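Local atomic coordinates of monoglyceride lipase (Saccharomyces cerevisiae, PDB entry 4ZWN), a protein that hydrolyses monoacylglycerols, preferring monounsaturated ones, to glycerol and free fatty acids and also takes part in the breakdown of fatty acid ethyl esters. Residues 25-30 against 80-85; 42-47 against 95-100; 58-63 against 134-139; 188-193 against 234-239; 252-257 against 284-289. The protein carries 2 engineered substitutions. One frame throughout, in Å; residues are numbered along the deposited sequence.

Contact 1 of 5, residues 25-30 against 80-85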
# COMPACT_ATOMS: atom_id res chain seq x y z
N TYR A 25 -14.72 -7.20 -13.13
CA TYR A 25 -14.12 -6.04 -12.49
C TYR A 25 -15.02 -4.82 -12.71
O TYR A 25 -15.18 -4.36 -13.84
CB TYR A 25 -12.71 -5.79 -13.05
CG TYR A 25 -11.94 -4.69 -12.35
CD1 TYR A 25 -11.71 -4.72 -10.98
CD2 TYR A 25 -11.42 -3.62 -13.07
CE1 TYR A 25 -11.00 -3.72 -10.35
CE2 TYR A 25 -10.71 -2.62 -12.45
CZ TYR A 25 -10.50 -2.67 -11.09
OH TYR A 25 -9.79 -1.67 -10.47
N PRO A 26 -15.62 -4.31 -11.63
CA PRO A 26 -16.64 -3.26 -11.68
C PRO A 26 -16.16 -1.96 -12.33
O PRO A 26 -16.97 -1.21 -12.86
CB PRO A 26 -16.99 -3.03 -10.21
CG PRO A 26 -16.58 -4.28 -9.52
CD PRO A 26 -15.35 -4.73 -10.24
N TYR A 27 -14.86 -1.70 -12.27
CA TYR A 27 -14.34 -0.43 -12.77
C TYR A 27 -13.90 -0.52 -14.23
O TYR A 27 -13.27 -1.49 -14.64
CB TYR A 27 -13.17 0.04 -11.90
CG TYR A 27 -12.52 1.31 -12.41
CD1 TYR A 27 -13.15 2.54 -12.29
CD2 TYR A 27 -11.27 1.28 -13.02
CE1 TYR A 27 -12.57 3.70 -12.75
CE2 TYR A 27 -10.67 2.43 -13.49
CZ TYR A 27 -11.33 3.64 -13.35
OH TYR A 27 -10.73 4.79 -13.82
N LYS A 28 -14.26 0.50 -15.00
CA LYS A 28 -13.87 0.60 -16.40
C LYS A 28 -12.66 1.51 -16.53
O LYS A 28 -12.76 2.72 -16.29
CB LYS A 28 -15.03 1.15 -17.24
CG LYS A 28 -16.33 0.35 -17.14
CD LYS A 28 -16.24 -0.96 -17.90
CE LYS A 28 -17.61 -1.46 -18.31
NZ LYS A 28 -17.52 -2.68 -19.16
N VAL A 29 -11.52 0.94 -16.90
CA VAL A 29 -10.30 1.73 -17.08
C VAL A 29 -10.47 2.68 -18.27
O VAL A 29 -10.96 2.28 -19.32
CB VAL A 29 -9.07 0.83 -17.29
CG1 VAL A 29 -7.81 1.67 -17.44
CG2 VAL A 29 -8.93 -0.14 -16.14
N GLN A 30 -10.08 3.94 -18.07
CA GLN A 30 -10.30 4.96 -19.09
C GLN A 30 -9.06 5.20 -19.95
O GLN A 30 -9.17 5.70 -21.07
CB GLN A 30 -10.72 6.27 -18.42
CG GLN A 30 -11.91 6.11 -17.49
CD GLN A 30 -12.24 7.39 -16.75
OE1 GLN A 30 -12.06 8.49 -17.28
NE2 GLN A 30 -12.72 7.25 -15.52
N LEU A 80 -6.74 3.30 -9.13
CA LEU A 80 -5.93 4.43 -8.66
C LEU A 80 -4.99 4.95 -9.75
O LEU A 80 -4.92 6.15 -9.99
CB LEU A 80 -5.12 4.02 -7.43
CG LEU A 80 -4.17 5.08 -6.88
CD1 LEU A 80 -4.93 6.34 -6.50
CD2 LEU A 80 -3.40 4.52 -5.69
N MET A 81 -4.28 4.03 -10.39
CA MET A 81 -3.33 4.39 -11.44
C MET A 81 -4.01 5.03 -12.64
O MET A 81 -3.45 5.92 -13.28
CB MET A 81 -2.55 3.15 -11.88
CG MET A 81 -1.66 2.57 -10.80
SD MET A 81 -0.58 1.23 -11.33
CE MET A 81 -1.77 -0.09 -11.56
N ASP A 82 -5.23 4.59 -12.94
CA ASP A 82 -6.00 5.15 -14.05
C ASP A 82 -6.33 6.62 -13.79
O ASP A 82 -6.13 7.47 -14.66
CB ASP A 82 -7.28 4.35 -14.28
CG ASP A 82 -7.94 4.67 -15.61
OD1 ASP A 82 -7.21 4.88 -16.60
OD2 ASP A 82 -9.19 4.71 -15.66
N HIS A 83 -6.82 6.92 -12.59
CA HIS A 83 -7.17 8.29 -12.22
C HIS A 83 -5.93 9.18 -12.11
O HIS A 83 -5.96 10.35 -12.48
CB HIS A 83 -7.95 8.33 -10.91
CG HIS A 83 -9.39 7.94 -11.04
ND1 HIS A 83 -9.79 6.65 -11.31
CD2 HIS A 83 -10.52 8.68 -10.95
CE1 HIS A 83 -11.11 6.61 -11.38
NE2 HIS A 83 -11.58 7.82 -11.16
N LEU A 84 -4.83 8.62 -11.60
CA LEU A 84 -3.58 9.36 -11.51
C LEU A 84 -3.06 9.71 -12.91
O LEU A 84 -2.55 10.80 -13.13
CB LEU A 84 -2.52 8.57 -10.74
CG LEU A 84 -2.67 8.51 -9.22
CD1 LEU A 84 -1.64 7.57 -8.62
CD2 LEU A 84 -2.54 9.90 -8.62
N SER A 85 -3.20 8.76 -13.84
CA SER A 85 -2.76 8.96 -15.21
C SER A 85 -3.52 10.10 -15.87
O SER A 85 -2.94 10.89 -16.63
CB SER A 85 -2.93 7.67 -16.02
OG SER A 85 -2.49 7.83 -17.35
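Asp82 reaches out from helix 78-86 and is met from different directions by Tyr27, Val29 and Gln30 of the N-terminal loop. Its CG is anti to the backbone N (chi1 -166°), which carries the carboxylate off the helix toward the loop. Starting at the root, Asp82 CB lies 4.0 Å from Tyr27 CE2. One branch of the carboxylate, Asp82 OD1, rests against the methyl Val29 CG1 at 3.4 Å and takes a hydrogen bond from Thr31 OG1, just beyond the loop segment. The other branch, OD2, is approached by Gln30 N and by the Tyr27 hydroxyl. Gln30 N reaches Asp82 OD2 at 2.7 Å in a nearly straight bond, from the syn side and somewhat out of the carboxylate plane. Tyr27 OH is modelled as a donor 2.4 Å from Asp82 OD2, and a length that short is doubtful. That oxygen sits at the edge of the Tyr27 ring, with ring and carboxylate planes 70° apart. Next along the helix, His83 CE1 comes within 3.5 Å of Tyr27 CE1, the two rings meeting obliquely, while His83 ND1 is hydrogen-bonded to Arg79 O one turn back. The contact thus ties the loop before strand 37-41 to helix 78-86, with Trp51 of strand 44-51 beside Val29 and Asp82, and Phe313 and Phe317 of helix 310-326 edge-to-face with His83.

Contact 2 of 5, residues 42-47 against 95-100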
# COMPACT_ATOMS: atom_id res chain seq x y z
N ASP A 42 17.33 -10.81 -6.84
CA ASP A 42 17.53 -11.60 -5.63
C ASP A 42 16.67 -12.86 -5.59
O ASP A 42 15.99 -13.13 -4.60
CB ASP A 42 17.26 -10.74 -4.39
CG ASP A 42 17.83 -11.35 -3.12
OD1 ASP A 42 18.78 -12.15 -3.22
OD2 ASP A 42 17.32 -11.03 -2.03
N GLY A 43 16.68 -13.60 -6.69
CA GLY A 43 16.03 -14.90 -6.74
C GLY A 43 14.52 -14.86 -6.90
O GLY A 43 13.83 -15.79 -6.51
N ALA A 44 14.01 -13.78 -7.48
CA ALA A 44 12.58 -13.67 -7.73
C ALA A 44 12.29 -12.91 -9.02
O ALA A 44 12.99 -11.96 -9.36
CB ALA A 44 11.88 -13.00 -6.55
N LYS A 45 11.26 -13.35 -9.74
CA LYS A 45 10.84 -12.69 -10.97
C LYS A 45 9.68 -11.76 -10.68
O LYS A 45 8.53 -12.18 -10.62
CB LYS A 45 10.45 -13.72 -12.04
CG LYS A 45 10.26 -13.11 -13.42
CD LYS A 45 9.82 -14.13 -14.45
CE LYS A 45 8.39 -14.57 -14.21
NZ LYS A 45 7.86 -15.38 -15.35
N PHE A 46 10.00 -10.48 -10.49
CA PHE A 46 9.00 -9.49 -10.12
C PHE A 46 8.18 -9.00 -11.31
O PHE A 46 8.73 -8.49 -12.29
CB PHE A 46 9.67 -8.29 -9.44
CG PHE A 46 10.25 -8.60 -8.09
CD1 PHE A 46 11.55 -9.05 -7.97
CD2 PHE A 46 9.49 -8.43 -6.95
CE1 PHE A 46 12.08 -9.34 -6.72
CE2 PHE A 46 10.02 -8.71 -5.70
CZ PHE A 46 11.32 -9.17 -5.59
N GLY A 47 6.86 -9.15 -11.22
CA GLY A 47 5.96 -8.55 -12.18
C GLY A 47 5.70 -7.11 -11.79
O GLY A 47 5.42 -6.82 -10.62
N ASP A 95 4.20 -6.47 -8.01
CA ASP A 95 3.78 -7.54 -7.11
C ASP A 95 4.97 -7.91 -6.24
O ASP A 95 6.00 -8.35 -6.75
CB ASP A 95 3.26 -8.75 -7.90
CG ASP A 95 1.95 -8.47 -8.62
OD1 ASP A 95 1.33 -7.42 -8.36
OD2 ASP A 95 1.53 -9.32 -9.43
N GLN A 96 4.84 -7.72 -4.93
CA GLN A 96 5.94 -7.95 -4.01
C GLN A 96 6.22 -9.44 -3.85
O GLN A 96 5.39 -10.28 -4.19
CB GLN A 96 5.65 -7.33 -2.65
CG GLN A 96 5.33 -5.84 -2.68
CD GLN A 96 4.92 -5.31 -1.32
OE1 GLN A 96 5.71 -5.31 -0.38
NE2 GLN A 96 3.68 -4.86 -1.21
N ARG A 97 7.41 -9.75 -3.32
CA ARG A 97 7.78 -11.12 -3.03
C ARG A 97 6.77 -11.76 -2.08
O ARG A 97 6.52 -11.24 -1.00
CB ARG A 97 9.19 -11.18 -2.44
CG ARG A 97 9.76 -12.59 -2.30
CD ARG A 97 11.12 -12.56 -1.62
NE ARG A 97 12.04 -11.66 -2.31
CZ ARG A 97 12.98 -12.05 -3.16
NH1 ARG A 97 13.14 -13.34 -3.43
NH2 ARG A 97 13.78 -11.16 -3.74
N GLY A 98 6.19 -12.87 -2.51
CA GLY A 98 5.19 -13.56 -1.72
C GLY A 98 3.78 -13.31 -2.21
O GLY A 98 2.82 -13.89 -1.70
N ALA A 99 3.66 -12.44 -3.21
CA ALA A 99 2.35 -12.01 -3.68
C ALA A 99 2.27 -11.94 -5.21
O ALA A 99 3.29 -11.91 -5.89
CB ALA A 99 1.99 -10.67 -3.08
N GLY A 100 1.04 -11.91 -5.72
CA GLY A 100 0.80 -11.70 -7.14
C GLY A 100 1.46 -12.71 -8.05
O GLY A 100 1.59 -13.88 -7.70
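Arg97 turns the end of its guanidinium onto the backbone of Asp42, NH1 and NH2 each lying 3.1 Å from Asp42 O. Both bonds are bent, at 139°, and arrive from the same face of the carbonyl plane. Ala44 CB covers one face of the guanidinium, 3.4 Å from Arg97 NH1. The edge of Phe46 comes in at a steep angle, CZ being 3.7 Å from Arg97 NH2. Further along the strand, Asp95 N donates to Gly47 O at 2.9 Å. In the next shell, Asp119 of helix 113-134 holds Arg97 NE in a salt bridge, and the arginine leaves from a type II turn running from Gln96 to Ala99. A leucine in place of Arg97 would probably leave Asp42 O and the Asp119 carboxylate without this partner and the edge of Phe46 less covered. Asp42 OD2 forms a long ion pair with Arg97 NH2 at 3.9 Å, well out of the guanidinium plane, so the carboxylate probably adds only attraction; across this contact, the arginine's directed bonds go to a main-chain oxygen.

Contact 3 of 5, residues 58-63 against 134-139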
# COMPACT_ATOMS: atom_id res chain seq x y z
N ASN A 58 0.95 16.44 -22.44
CA ASN A 58 1.82 15.32 -22.21
C ASN A 58 2.23 15.17 -20.76
O ASN A 58 2.27 14.07 -20.24
CB ASN A 58 3.07 15.44 -23.06
CG ASN A 58 4.19 16.13 -22.34
OD1 ASN A 58 4.31 16.07 -21.13
ND2 ASN A 58 5.03 16.80 -23.10
N GLU A 59 2.51 16.32 -20.15
CA GLU A 59 3.45 16.47 -19.07
C GLU A 59 3.12 15.77 -17.77
O GLU A 59 1.99 15.54 -17.44
CB GLU A 59 3.67 17.94 -18.78
CG GLU A 59 2.41 18.76 -18.81
CD GLU A 59 2.69 20.25 -18.77
OE1 GLU A 59 2.54 20.91 -19.81
OE2 GLU A 59 3.06 20.76 -17.69
N VAL A 60 4.18 15.51 -17.02
CA VAL A 60 4.17 14.82 -15.75
C VAL A 60 4.50 15.74 -14.64
O VAL A 60 5.49 16.39 -14.68
CB VAL A 60 5.27 13.77 -15.73
CG1 VAL A 60 5.12 12.84 -14.56
CG2 VAL A 60 5.33 13.00 -17.03
N ARG A 61 3.69 15.73 -13.61
CA ARG A 61 3.89 16.50 -12.39
C ARG A 61 4.72 15.70 -11.39
O ARG A 61 5.48 16.27 -10.60
CB ARG A 61 2.56 16.89 -11.76
CG ARG A 61 1.72 17.81 -12.62
CD ARG A 61 0.47 18.22 -11.87
NE ARG A 61 0.80 18.88 -10.61
CZ ARG A 61 0.79 20.20 -10.44
NH1 ARG A 61 0.46 20.99 -11.45
NH2 ARG A 61 1.12 20.72 -9.27
N GLY A 62 4.57 14.38 -11.43
CA GLY A 62 5.30 13.50 -10.54
C GLY A 62 4.96 12.03 -10.74
O GLY A 62 4.01 11.69 -11.46
N ARG A 63 5.73 11.15 -10.11
CA ARG A 63 5.46 9.72 -10.16
C ARG A 63 5.15 9.18 -8.77
O ARG A 63 5.80 9.56 -7.79
CB ARG A 63 6.64 8.96 -10.77
CG ARG A 63 6.40 7.47 -10.95
CD ARG A 63 7.61 6.76 -11.52
NE ARG A 63 7.97 7.28 -12.84
CZ ARG A 63 8.86 6.70 -13.65
NH1 ARG A 63 9.46 5.58 -13.28
NH2 ARG A 63 9.13 7.24 -14.83
N LYS A 134 13.96 12.98 -15.97
CA LYS A 134 12.80 13.82 -16.25
C LYS A 134 12.69 15.00 -15.27
O LYS A 134 11.92 15.93 -15.51
CB LYS A 134 11.51 13.00 -16.19
CG LYS A 134 11.43 11.86 -17.20
CD LYS A 134 10.15 11.06 -17.01
CE LYS A 134 9.99 10.02 -18.11
NZ LYS A 134 8.74 9.24 -17.93
N GLY A 135 13.45 14.94 -14.18
CA GLY A 135 13.38 15.96 -13.15
C GLY A 135 12.03 16.01 -12.46
O GLY A 135 11.52 17.09 -12.17
N ILE A 136 11.45 14.85 -12.20
CA ILE A 136 10.14 14.77 -11.56
C ILE A 136 10.22 14.11 -10.18
O ILE A 136 11.03 13.20 -9.97
CB ILE A 136 9.12 14.02 -12.43
CG1 ILE A 136 9.54 12.56 -12.62
CG2 ILE A 136 8.96 14.71 -13.78
CD1 ILE A 136 8.53 11.73 -13.36
N PRO A 137 9.37 14.56 -9.25
CA PRO A 137 9.38 14.04 -7.87
C PRO A 137 8.81 12.63 -7.77
O PRO A 137 7.90 12.27 -8.53
CB PRO A 137 8.50 15.04 -7.12
CG PRO A 137 7.57 15.56 -8.17
CD PRO A 137 8.38 15.63 -9.42
N LEU A 138 9.35 11.85 -6.84
CA LEU A 138 8.87 10.49 -6.60
C LEU A 138 8.17 10.39 -5.25
O LEU A 138 8.78 10.62 -4.21
CB LEU A 138 10.03 9.50 -6.66
CG LEU A 138 9.66 8.03 -6.42
CD1 LEU A 138 8.72 7.53 -7.51
CD2 LEU A 138 10.91 7.16 -6.34
N PHE A 139 6.89 10.05 -5.28
CA PHE A 139 6.10 9.89 -4.07
C PHE A 139 5.89 8.42 -3.76
O PHE A 139 5.95 7.57 -4.65
CB PHE A 139 4.76 10.61 -4.19
CG PHE A 139 4.88 12.11 -4.31
CD1 PHE A 139 5.03 12.71 -5.55
CD2 PHE A 139 4.83 12.91 -3.18
CE1 PHE A 139 5.14 14.09 -5.66
CE2 PHE A 139 4.94 14.28 -3.28
CZ PHE A 139 5.10 14.87 -4.52
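Ile136 carries CG1 between its backbone N and carbonyl carbon (chi1 63°), while Val60 holds CG1 anti to its own N (chi1 -168°), and these settings bring Ile136 CD1 to Val60 CG1 at 3.8 Å. The two residues precede neighbouring parallel strands, 62-67 and 138-143, in the central sheet of the alpha/beta hydrolase fold. Helix 113-134 ends just before the second strand in a Schellman motif, with Gly135 at C-prime. The strands join through two almost straight bonds made by one residue: Arg63 N donates to Pro137 O at 2.9 Å, and Arg63 O accepts from Phe139 N at 2.8 Å. Before that pairing starts, the Pro137 ring lies against the opposite backbone, CD 3.2 Å from Arg61 O and CG 3.9 Å from Gly62 CA. Gly62 sits close to this ring and to that of Phe139, where there is little space for a side chain. Replacing Pro137 by a glycine would probably open a gap beside Gly62 and Arg61 O and let the start of the strand flex more. Toward helix 113-134, Arg63 bends at chi3 and its NH2 comes near Lys134 NZ; both cations are salt-bridged to Glu90, which brings them together, and Arg63 also pairs with Glu130. Between the two strand bonds, Leu138 CA makes a CA-H...O contact with Arg63 O at 3.4 Å.

Contact 4 of 5, residues 188-193 against 234-239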
# COMPACT_ATOMS: atom_id res chain seq x y z
N ILE A 188 -2.33 -15.71 16.65
CA ILE A 188 -1.57 -16.93 16.91
C ILE A 188 -0.38 -17.08 15.97
O ILE A 188 0.71 -17.48 16.39
CB ILE A 188 -2.47 -18.17 16.78
CG1 ILE A 188 -3.71 -18.02 17.66
CG2 ILE A 188 -1.71 -19.43 17.18
CD1 ILE A 188 -3.40 -17.86 19.12
N ALA A 189 -0.57 -16.75 14.69
CA ALA A 189 0.48 -16.93 13.69
C ALA A 189 1.77 -16.16 14.00
O ALA A 189 2.86 -16.74 13.89
CB ALA A 189 -0.04 -16.55 12.30
N PRO A 190 1.68 -14.87 14.37
CA PRO A 190 2.94 -14.21 14.74
C PRO A 190 3.55 -14.80 16.01
O PRO A 190 4.77 -14.84 16.15
CB PRO A 190 2.52 -12.75 14.97
CG PRO A 190 1.26 -12.59 14.20
CD PRO A 190 0.57 -13.91 14.33
N LEU A 191 2.69 -15.26 16.91
CA LEU A 191 3.13 -15.86 18.17
C LEU A 191 3.92 -17.15 17.94
O LEU A 191 4.81 -17.48 18.71
CB LEU A 191 1.93 -16.13 19.07
CG LEU A 191 1.61 -15.13 20.19
CD1 LEU A 191 1.73 -13.70 19.71
CD2 LEU A 191 0.21 -15.40 20.72
N LEU A 192 3.57 -17.87 16.87
CA LEU A 192 4.20 -19.15 16.57
C LEU A 192 5.21 -19.07 15.43
O LEU A 192 5.74 -20.09 14.99
CB LEU A 192 3.14 -20.20 16.22
CG LEU A 192 2.17 -20.62 17.33
CD1 LEU A 192 1.20 -21.69 16.84
CD2 LEU A 192 2.93 -21.10 18.54
N ALA A 193 5.48 -17.85 14.96
CA ALA A 193 6.33 -17.64 13.79
C ALA A 193 7.75 -18.17 13.98
O ALA A 193 8.20 -18.99 13.19
CB ALA A 193 6.38 -16.17 13.45
N ARG A 234 6.06 -16.41 9.05
CA ARG A 234 7.18 -15.47 9.04
C ARG A 234 6.75 -14.16 8.41
O ARG A 234 7.01 -13.09 8.96
CB ARG A 234 8.39 -16.07 8.31
CG ARG A 234 9.62 -15.17 8.21
CD ARG A 234 9.88 -14.34 9.46
NE ARG A 234 10.15 -15.13 10.66
CZ ARG A 234 10.10 -14.64 11.90
NH1 ARG A 234 9.79 -13.37 12.09
NH2 ARG A 234 10.36 -15.42 12.93
N GLN A 235 6.09 -14.24 7.27
CA GLN A 235 5.57 -13.06 6.58
C GLN A 235 4.60 -12.29 7.47
O GLN A 235 4.74 -11.08 7.67
CB GLN A 235 4.88 -13.44 5.28
CG GLN A 235 4.21 -12.27 4.57
CD GLN A 235 3.26 -12.71 3.47
OE1 GLN A 235 2.58 -13.72 3.59
NE2 GLN A 235 3.21 -11.94 2.39
N ILE A 236 3.63 -13.00 8.02
CA ILE A 236 2.58 -12.40 8.83
C ILE A 236 3.15 -11.73 10.09
O ILE A 236 2.80 -10.60 10.41
CB ILE A 236 1.52 -13.44 9.23
CG1 ILE A 236 0.84 -13.99 7.97
CG2 ILE A 236 0.49 -12.84 10.16
CD1 ILE A 236 -0.04 -15.18 8.22
N HIS A 237 4.02 -12.44 10.80
CA HIS A 237 4.67 -11.90 11.98
C HIS A 237 5.39 -10.59 11.68
O HIS A 237 5.32 -9.63 12.45
CB HIS A 237 5.67 -12.90 12.56
CG HIS A 237 6.51 -12.36 13.67
ND1 HIS A 237 7.65 -11.62 13.46
CD2 HIS A 237 6.38 -12.46 15.02
CE1 HIS A 237 8.19 -11.28 14.62
NE2 HIS A 237 7.43 -11.79 15.58
N ASP A 238 6.07 -10.56 10.55
CA ASP A 238 6.94 -9.44 10.22
C ASP A 238 6.17 -8.16 9.91
O ASP A 238 6.61 -7.08 10.30
CB ASP A 238 7.85 -9.82 9.05
CG ASP A 238 9.00 -10.70 9.49
OD1 ASP A 238 8.99 -11.13 10.66
OD2 ASP A 238 9.92 -10.95 8.68
N PHE A 239 5.03 -8.26 9.24
CA PHE A 239 4.28 -7.03 8.99
C PHE A 239 3.35 -6.71 10.17
O PHE A 239 2.92 -5.57 10.33
CB PHE A 239 3.50 -7.07 7.66
CG PHE A 239 2.47 -8.17 7.53
CD1 PHE A 239 1.35 -8.21 8.34
CD2 PHE A 239 2.58 -9.11 6.51
CE1 PHE A 239 0.40 -9.19 8.19
CE2 PHE A 239 1.62 -10.09 6.35
CZ PHE A 239 0.53 -10.13 7.19
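Pro190, near the C-terminal end of helix 185-191, and Ala193 just after it pack on Ile236 and His237 of helix 233-248. This is helix-to-helix packing in the helical region between strands 165-169 and 264-269, which by analogy with other monoglyceride lipases probably includes the cap; helix 185-191 probably belongs to it. The fit is close: the backbones approach to 4.0 Å between Pro190 CA and His237 CA, helped by small residues on one side. Pro190 CG touches the Ile236 CG2 methyl at 4.1 Å, and the methyl of Ala193 rests on His237, CB to CB 3.5 Å. Helix 185-191 is kinked at Pro190, whose N lacks a bond to the preceding turn. His237 has its ring anti to the backbone N (chi1 173°), which lays the CD2 edge against Pro190 O at 3.1 Å. Its ND1 side faces the next residue of its own helix, where His237 ND1 donates to Asp238 OD1 at 3.1 Å, nearly in the ring plane. The same oxygen takes Arg234 NH1 at 2.8 Å in a salt bridge, and Ala193 CB sits over one face of that guanidinium. Asp238 OD2 in turn accepts from Glu113 N, at the start of helix 113-134. With a cation and a helix N-terminus beside it, the carboxylate is likely to stay ionised, and its hold on ND1 probably helps keep the imidazole from turning over, presenting a carbon-bound hydrogen to Pro190 O.

Contact 5 of 5, residues 252-257 against 284-289. Engineered in segment 284-289: Arg285 (natural residue Gln).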
# COMPACT_ATOMS: atom_id res chain seq x y z
N ASN A 252 10.78 6.95 21.41
CA ASN A 252 10.56 7.94 20.36
C ASN A 252 11.20 7.57 19.04
O ASN A 252 11.88 8.39 18.42
CB ASN A 252 11.06 9.31 20.82
CG ASN A 252 10.13 9.96 21.81
OD1 ASN A 252 9.00 9.52 21.97
ND2 ASN A 252 10.60 11.02 22.47
N TYR A 253 10.98 6.33 18.61
CA TYR A 253 11.53 5.85 17.35
C TYR A 253 11.11 6.74 16.18
O TYR A 253 11.92 7.07 15.31
CB TYR A 253 11.09 4.42 17.09
CG TYR A 253 11.53 3.89 15.75
CD1 TYR A 253 12.82 3.43 15.55
CD2 TYR A 253 10.65 3.86 14.67
CE1 TYR A 253 13.23 2.96 14.32
CE2 TYR A 253 11.05 3.38 13.44
CZ TYR A 253 12.34 2.93 13.26
OH TYR A 253 12.74 2.46 12.04
N ILE A 254 9.84 7.13 16.17
CA ILE A 254 9.31 7.93 15.09
C ILE A 254 9.93 9.32 15.06
O ILE A 254 10.41 9.77 14.02
CB ILE A 254 7.77 8.04 15.18
CG1 ILE A 254 7.15 6.65 15.12
CG2 ILE A 254 7.23 8.93 14.07
CD1 ILE A 254 5.64 6.64 15.21
N GLN A 255 9.93 10.00 16.21
CA GLN A 255 10.48 11.35 16.30
C GLN A 255 11.95 11.41 15.89
O GLN A 255 12.39 12.39 15.30
CB GLN A 255 10.34 11.89 17.73
CG GLN A 255 8.92 12.17 18.17
CD GLN A 255 8.26 10.96 18.81
OE1 GLN A 255 8.68 9.82 18.59
NE2 GLN A 255 7.22 11.20 19.60
N LYS A 256 12.70 10.35 16.19
CA LYS A 256 14.14 10.34 15.95
C LYS A 256 14.52 9.96 14.53
O LYS A 256 15.52 10.46 14.00
CB LYS A 256 14.83 9.39 16.93
CG LYS A 256 14.80 9.84 18.38
CD LYS A 256 15.48 8.81 19.27
CE LYS A 256 15.34 9.17 20.74
NZ LYS A 256 16.01 8.16 21.61
N ASN A 257 13.74 9.09 13.90
CA ASN A 257 14.16 8.52 12.62
C ASN A 257 13.34 8.96 11.41
O ASN A 257 13.77 8.77 10.27
CB ASN A 257 14.13 6.99 12.72
CG ASN A 257 15.08 6.46 13.77
OD1 ASN A 257 16.26 6.25 13.49
ND2 ASN A 257 14.58 6.25 14.98
N ILE A 284 0.19 10.10 13.44
CA ILE A 284 0.24 11.52 13.08
C ILE A 284 0.64 12.37 14.29
O ILE A 284 1.43 13.31 14.16
CB ILE A 284 -1.11 12.00 12.52
CG1 ILE A 284 -1.43 11.25 11.23
CG2 ILE A 284 -1.08 13.50 12.24
CD1 ILE A 284 -0.37 11.43 10.16
N ARG A 285 0.11 12.03 15.46
CA ARG A 285 0.50 12.68 16.71
C ARG A 285 2.00 12.57 16.97
O ARG A 285 2.64 13.55 17.35
CB ARG A 285 -0.26 12.07 17.88
CG ARG A 285 -1.62 12.66 18.12
CD ARG A 285 -2.22 12.07 19.38
NE ARG A 285 -3.39 12.82 19.82
CZ ARG A 285 -3.37 13.72 20.79
NH1 ARG A 285 -2.24 13.99 21.43
NH2 ARG A 285 -4.49 14.36 21.13
N ASP A 286 2.56 11.37 16.78
CA ASP A 286 3.96 11.12 17.09
C ASP A 286 4.91 11.64 16.01
O ASP A 286 6.09 11.88 16.27
CB ASP A 286 4.21 9.62 17.30
CG ASP A 286 3.46 9.06 18.50
OD1 ASP A 286 3.08 9.85 19.40
OD2 ASP A 286 3.26 7.83 18.55
N CYS A 287 4.40 11.79 14.79
CA CYS A 287 5.23 12.21 13.66
C CYS A 287 5.78 13.61 13.86
O CYS A 287 5.03 14.54 14.13
CB CYS A 287 4.44 12.13 12.35
SG CYS A 287 5.41 12.48 10.86
N PRO A 288 7.11 13.77 13.72
CA PRO A 288 7.80 15.04 13.97
C PRO A 288 7.72 16.03 12.82
O PRO A 288 8.05 17.20 13.00
CB PRO A 288 9.25 14.60 14.19
CG PRO A 288 9.39 13.40 13.32
CD PRO A 288 8.05 12.69 13.36
N SER A 289 7.28 15.57 11.65
CA SER A 289 7.22 16.41 10.46
C SER A 289 6.28 17.59 10.62
O SER A 289 5.25 17.49 11.30
CB SER A 289 6.80 15.59 9.24
OG SER A 289 6.66 16.42 8.10
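Tyr253 O takes two donors from Asn257, the side-chain ND2 at 2.8 Å and the backbone N at 3.1 Å, and so firms up the short helix whose Ile254 and Gln255 meet Asp286 and Pro288. The ND2 bond runs in the carbonyl plane, onto a lone pair. Across the contact, side-chain carbons meet other carbons and backbone carbonyl oxygens. Ile254 splays its two ends: CG2, anti to the backbone N, lies 3.9 Å from Pro288 CD, while CD1 packs at 3.9 Å on Asp286 CB. Gln255 is bent at chi2 (89°), and the bend folds its chain over the main chain opposite, CG coming 3.4 Å from Asp286 O. Its amide nitrogen passes beside Asp286 CB, but the polar ends are engaged elsewhere, Gln255 OE1 with Asn249 ND2 and Asp286 OD2 with Lys282 NZ. The Pro288 ring lies beside the helix backbone, with CG 3.7 Å from Gln255 O. Helix 253-257, which follows the long helix 233-248, thus lies against the end of helix 277-286 and the turn leading to edge strand 292-297, with Phe258 next to Cys287 and Pro288 and Val264 of strand 264-269 against Cys287.

Overall arrangement
Contacts 1, 2 and 3 interleave along the chain, their segments alternating, whereas contacts 4 and 5 follow in series. Contacts 2 and 3 reach the same central sheet at places about 26 Å apart between centres, and contact 1, its centre about 19 Å from that of contact 3, involves helix 78-86, which follows strand 62-67 in the chain. The first three therefore tie together the N-terminal half of the alpha/beta hydrolase. Contact 4 lies across the chain's centre from contacts 1 and 3, yet its nearest atoms come within about 5 Å of contact 2. Contact 5 is linked to it through consecutive helices 233-248 and 253-257, leading the chain from the helical region toward strand 264-269.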